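Local atomic coordinates of interferon gamma receptor 1 (Gallus gallus, PDB entry 4EQ3), a protein that probably binds the cytokine interferon gamma as the ligand-binding chain of its cell-surface receptor, here represented by the extracellular part. Residues A[28-33]-A[41-46]. Sequence-based numbering, arbitrary orientation.
Sequences LYWQYP and FVVEVK
Phe41 lies between Trp30 and Tyr32 and makes an edge-to-face pair with each, once with its face and once with its edge. The indole of Trp30 comes in edge-on: NE1 stands over the centre of the phenyl ring, 3.5 Å from Phe41 CD2, and the five-membered ring is turned 77° against the phenyl plane. This geometry brings the polar N-H edge of the indole onto the aromatic face. Toward Tyr32 the roles change, for Phe41 offers its CE1-CZ edge to one face of the phenol, with CE1 3.6 Å from Tyr32 CD1 and the planes at 75°. Pro33 CD lies over the margin of the opposite face. Further along, Val43 extends the cluster with its two branches: CG2 meets the six-membered end of the indole, 3.7 Å from Trp30 CH2, while CG1 meets Leu28 CD2 tip to tip at 3.8 Å. With Trp30 CG between its backbone N and carbonyl carbon (chi1 55°), the indole presents its N-H edge to Phe41 and its six-membered end to Val43. The hydroxyl of Tyr32 is hydrogen-bonded to the carbonyl oxygen of Pro12. The axes of segments 28-31 and 41-46 approach to 10.6 Å, a distance bridged by side chains, as expected between facing layers of the N-terminal fibronectin type III-like β-sandwich. Strand 25-31 lies between 17-22 and 66-68 in one sheet, and strand 40-46 between 54-62 and 81-88 in the other; the Cys59-Cys67 disulfide links the two sheets, and Val43 packs on both cysteines.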
ATOM      1  N   LEU A  28      -8.445  -5.208   8.213  1.00 19.49           N
ATOM      2  CA  LEU A  28      -8.290  -5.915   9.472  1.00 19.97           C
ATOM      3  C   LEU A  28      -8.920  -7.285   9.339  1.00 21.51           C
ATOM      4  O   LEU A  28     -10.040  -7.408   8.859  1.00 24.44           O
ATOM      5  CB  LEU A  28      -8.989  -5.148  10.599  1.00 20.57           C
ATOM      6  CG  LEU A  28      -9.160  -5.893  11.924  1.00 22.74           C
ATOM      7  CD1 LEU A  28      -7.820  -6.073  12.645  1.00 19.46           C
ATOM      8  CD2 LEU A  28     -10.142  -5.146  12.824  1.00 24.35           C
ATOM      9  N   TYR A  29      -8.199  -8.314   9.765  1.00 22.17           N
ATOM     10  CA  TYR A  29      -8.702  -9.670   9.677  1.00 22.79           C
ATOM     11  C   TYR A  29      -8.647 -10.339  11.040  1.00 23.03           C
ATOM     12  O   TYR A  29      -7.785 -10.029  11.848  1.00 21.76           O
ATOM     13  CB  TYR A  29      -7.848 -10.494   8.717  1.00 23.82           C
ATOM     14  CG  TYR A  29      -7.776  -9.959   7.310  1.00 23.53           C
ATOM     15  CD1 TYR A  29      -8.808 -10.192   6.409  1.00 23.07           C
ATOM     16  CD2 TYR A  29      -6.671  -9.234   6.876  1.00 21.77           C
ATOM     17  CE1 TYR A  29      -8.742  -9.720   5.110  1.00 25.14           C
ATOM     18  CE2 TYR A  29      -6.596  -8.753   5.565  1.00 22.70           C
ATOM     19  CZ  TYR A  29      -7.638  -9.003   4.693  1.00 23.76           C
ATOM     20  OH  TYR A  29      -7.591  -8.541   3.400  1.00 22.85           O
ATOM     21  N   TRP A  30      -9.554 -11.278  11.267  1.00 18.58           N
ATOM     22  CA  TRP A  30      -9.519 -12.112  12.450  1.00 19.88           C
ATOM     23  C   TRP A  30     -10.134 -13.476  12.153  1.00 23.21           C
ATOM     24  O   TRP A  30     -10.652 -13.732  11.055  1.00 20.31           O
ATOM     25  CB  TRP A  30     -10.265 -11.441  13.608  1.00 20.22           C
ATOM     26  CG  TRP A  30     -11.677 -11.068  13.274  1.00 18.98           C
ATOM     27  CD1 TRP A  30     -12.803 -11.790  13.546  1.00 20.80           C
ATOM     28  CD2 TRP A  30     -12.113  -9.878  12.605  1.00 20.28           C
ATOM     29  NE1 TRP A  30     -13.915 -11.123  13.077  1.00 23.79           N
ATOM     30  CE2 TRP A  30     -13.515  -9.949  12.494  1.00 22.57           C
ATOM     31  CE3 TRP A  30     -11.450  -8.764  12.080  1.00 18.34           C
ATOM     32  CZ2 TRP A  30     -14.267  -8.946  11.892  1.00 24.68           C
ATOM     33  CZ3 TRP A  30     -12.201  -7.768  11.479  1.00 19.91           C
ATOM     34  CH2 TRP A  30     -13.592  -7.867  11.386  1.00 22.72           C
ATOM     35  N   GLN A  31     -10.073 -14.351  13.142  1.00 27.29           N
ATOM     36  CA  GLN A  31     -10.632 -15.676  13.009  1.00 29.60           C
ATOM     37  C   GLN A  31     -11.556 -15.960  14.181  1.00 34.02           C
ATOM     38  O   GLN A  31     -11.443 -15.336  15.247  1.00 28.89           O
ATOM     39  CB  GLN A  31      -9.510 -16.710  12.930  1.00 32.05           C
ATOM     40  CG  GLN A  31      -8.732 -16.654  11.619  1.00 34.62           C
ATOM     41  CD  GLN A  31      -7.544 -17.583  11.604  1.00 35.80           C
ATOM     42  OE1 GLN A  31      -6.814 -17.688  12.590  1.00 42.76           O
ATOM     43  NE2 GLN A  31      -7.333 -18.258  10.475  1.00 39.25           N
ATOM     44  N   TYR A  32     -12.475 -16.896  13.980  1.00 24.38           N
ATOM     45  CA  TYR A  32     -13.433 -17.220  15.018  1.00 29.47           C
ATOM     46  C   TYR A  32     -13.791 -18.698  15.007  1.00 34.24           C
ATOM     47  O   TYR A  32     -13.864 -19.309  13.940  1.00 33.51           O
ATOM     48  CB  TYR A  32     -14.692 -16.373  14.859  1.00 27.81           C
ATOM     49  CG  TYR A  32     -15.467 -16.243  16.146  1.00 31.05           C
ATOM     50  CD1 TYR A  32     -14.993 -15.439  17.177  1.00 29.10           C
ATOM     51  CD2 TYR A  32     -16.658 -16.929  16.340  1.00 33.35           C
ATOM     52  CE1 TYR A  32     -15.688 -15.317  18.363  1.00 30.62           C
ATOM     53  CE2 TYR A  32     -17.362 -16.807  17.517  1.00 34.66           C
ATOM     54  CZ  TYR A  32     -16.867 -15.999  18.526  1.00 32.18           C
ATOM     55  OH  TYR A  32     -17.548 -15.875  19.706  1.00 36.72           O
ATOM     56  N   PRO A  33     -14.003 -19.254  16.194  1.00 37.32           N
ATOM     57  CA  PRO A  33     -14.414 -20.643  16.328  1.00 41.66           C
ATOM     58  C   PRO A  33     -15.790 -20.935  15.770  1.00 45.36           C
ATOM     59  O   PRO A  33     -16.589 -20.065  15.624  1.00 43.59           O
ATOM     60  CB  PRO A  33     -14.361 -20.880  17.824  1.00 44.19           C
ATOM     61  CG  PRO A  33     -14.468 -19.597  18.400  1.00 43.23           C
ATOM     62  CD  PRO A  33     -13.831 -18.652  17.512  1.00 37.16           C
ATOM     63  N   PHE A  41     -19.855  -9.427  14.472  1.00 32.80           N
ATOM     64  CA  PHE A  41     -18.741  -8.762  15.134  1.00 29.53           C
ATOM     65  C   PHE A  41     -18.891  -7.244  15.171  1.00 29.26           C
ATOM     66  O   PHE A  41     -19.616  -6.662  14.371  1.00 30.72           O
ATOM     67  CB  PHE A  41     -17.417  -9.153  14.470  1.00 25.17           C
ATOM     68  CG  PHE A  41     -17.184 -10.637  14.413  1.00 25.53           C
ATOM     69  CD1 PHE A  41     -16.774 -11.331  15.540  1.00 25.13           C
ATOM     70  CD2 PHE A  41     -17.372 -11.339  13.230  1.00 25.46           C
ATOM     71  CE1 PHE A  41     -16.564 -12.700  15.494  1.00 24.85           C
ATOM     72  CE2 PHE A  41     -17.165 -12.710  13.173  1.00 26.12           C
ATOM     73  CZ  PHE A  41     -16.761 -13.393  14.303  1.00 28.41           C
ATOM     74  N   VAL A  42     -18.208  -6.615  16.123  1.00 29.31           N
ATOM     75  CA  VAL A  42     -18.164  -5.159  16.186  1.00 30.74           C
ATOM     76  C   VAL A  42     -16.724  -4.683  16.278  1.00 24.94           C
ATOM     77  O   VAL A  42     -15.981  -5.091  17.176  1.00 27.05           O
ATOM     78  CB  VAL A  42     -18.950  -4.603  17.388  1.00 32.30           C
ATOM     79  CG1 VAL A  42     -18.936  -3.087  17.357  1.00 33.17           C
ATOM     80  CG2 VAL A  42     -20.387  -5.120  17.361  1.00 35.63           C
ATOM     81  N   VAL A  43     -16.341  -3.808  15.355  1.00 25.17           N
ATOM     82  CA  VAL A  43     -14.970  -3.311  15.291  1.00 22.21           C
ATOM     83  C   VAL A  43     -14.918  -1.853  15.727  1.00 26.24           C
ATOM     84  O   VAL A  43     -15.746  -1.044  15.298  1.00 25.09           O
ATOM     85  CB  VAL A  43     -14.400  -3.402  13.864  1.00 20.61           C
ATOM     86  CG1 VAL A  43     -12.981  -2.860  13.823  1.00 22.44           C
ATOM     87  CG2 VAL A  43     -14.453  -4.838  13.358  1.00 20.56           C
ATOM     88  N   GLU A  44     -13.947  -1.526  16.577  1.00 22.32           N
ATOM     89  CA  GLU A  44     -13.716  -0.139  16.963  1.00 27.29           C
ATOM     90  C   GLU A  44     -12.303   0.332  16.618  1.00 23.84           C
ATOM     91  O   GLU A  44     -11.369  -0.469  16.536  1.00 20.51           O
ATOM     92  CB  GLU A  44     -13.964   0.040  18.456  1.00 29.29           C
ATOM     93  CG  GLU A  44     -15.378  -0.295  18.873  1.00 30.23           C
ATOM     94  CD  GLU A  44     -15.674   0.170  20.283  1.00 34.73           C
ATOM     95  OE1 GLU A  44     -14.848  -0.084  21.185  1.00 32.55           O
ATOM     96  OE2 GLU A  44     -16.733   0.801  20.480  1.00 40.05           O
ATOM     97  N   VAL A  45     -12.158   1.639  16.420  1.00 21.55           N
ATOM     98  CA  VAL A  45     -10.857   2.238  16.148  1.00 20.04           C
ATOM     99  C   VAL A  45     -10.511   3.314  17.191  1.00 22.73           C
ATOM    100  O   VAL A  45     -11.376   4.066  17.610  1.00 25.93           O
ATOM    101  CB  VAL A  45     -10.834   2.857  14.754  1.00 19.58           C
ATOM    102  CG1 VAL A  45     -11.993   3.833  14.585  1.00 22.56           C
ATOM    103  CG2 VAL A  45      -9.493   3.534  14.484  1.00 18.99           C
ATOM    104  N   LYS A  46      -9.285   3.360  17.642  1.00 28.63           N
ATOM    105  CA  LYS A  46      -8.810   4.402  18.525  1.00 31.57           C
ATOM    106  C   LYS A  46      -7.815   5.332  17.767  1.00 29.42           C
ATOM    107  O   LYS A  46      -6.712   4.963  17.535  1.00 26.83           O
ATOM    108  CB  LYS A  46      -8.211   3.795  19.774  1.00 29.52           C
ATOM    109  CG  LYS A  46      -7.576   4.771  20.685  1.00 32.88           C
ATOM    110  CD  LYS A  46      -7.359   4.286  22.061  1.00 33.71           C
ATOM    111  CE  LYS A  46      -6.378   3.163  22.166  1.00 30.72           C
ATOM    112  NZ  LYS A  46      -5.659   3.080  23.392  1.00 34.28           N
TER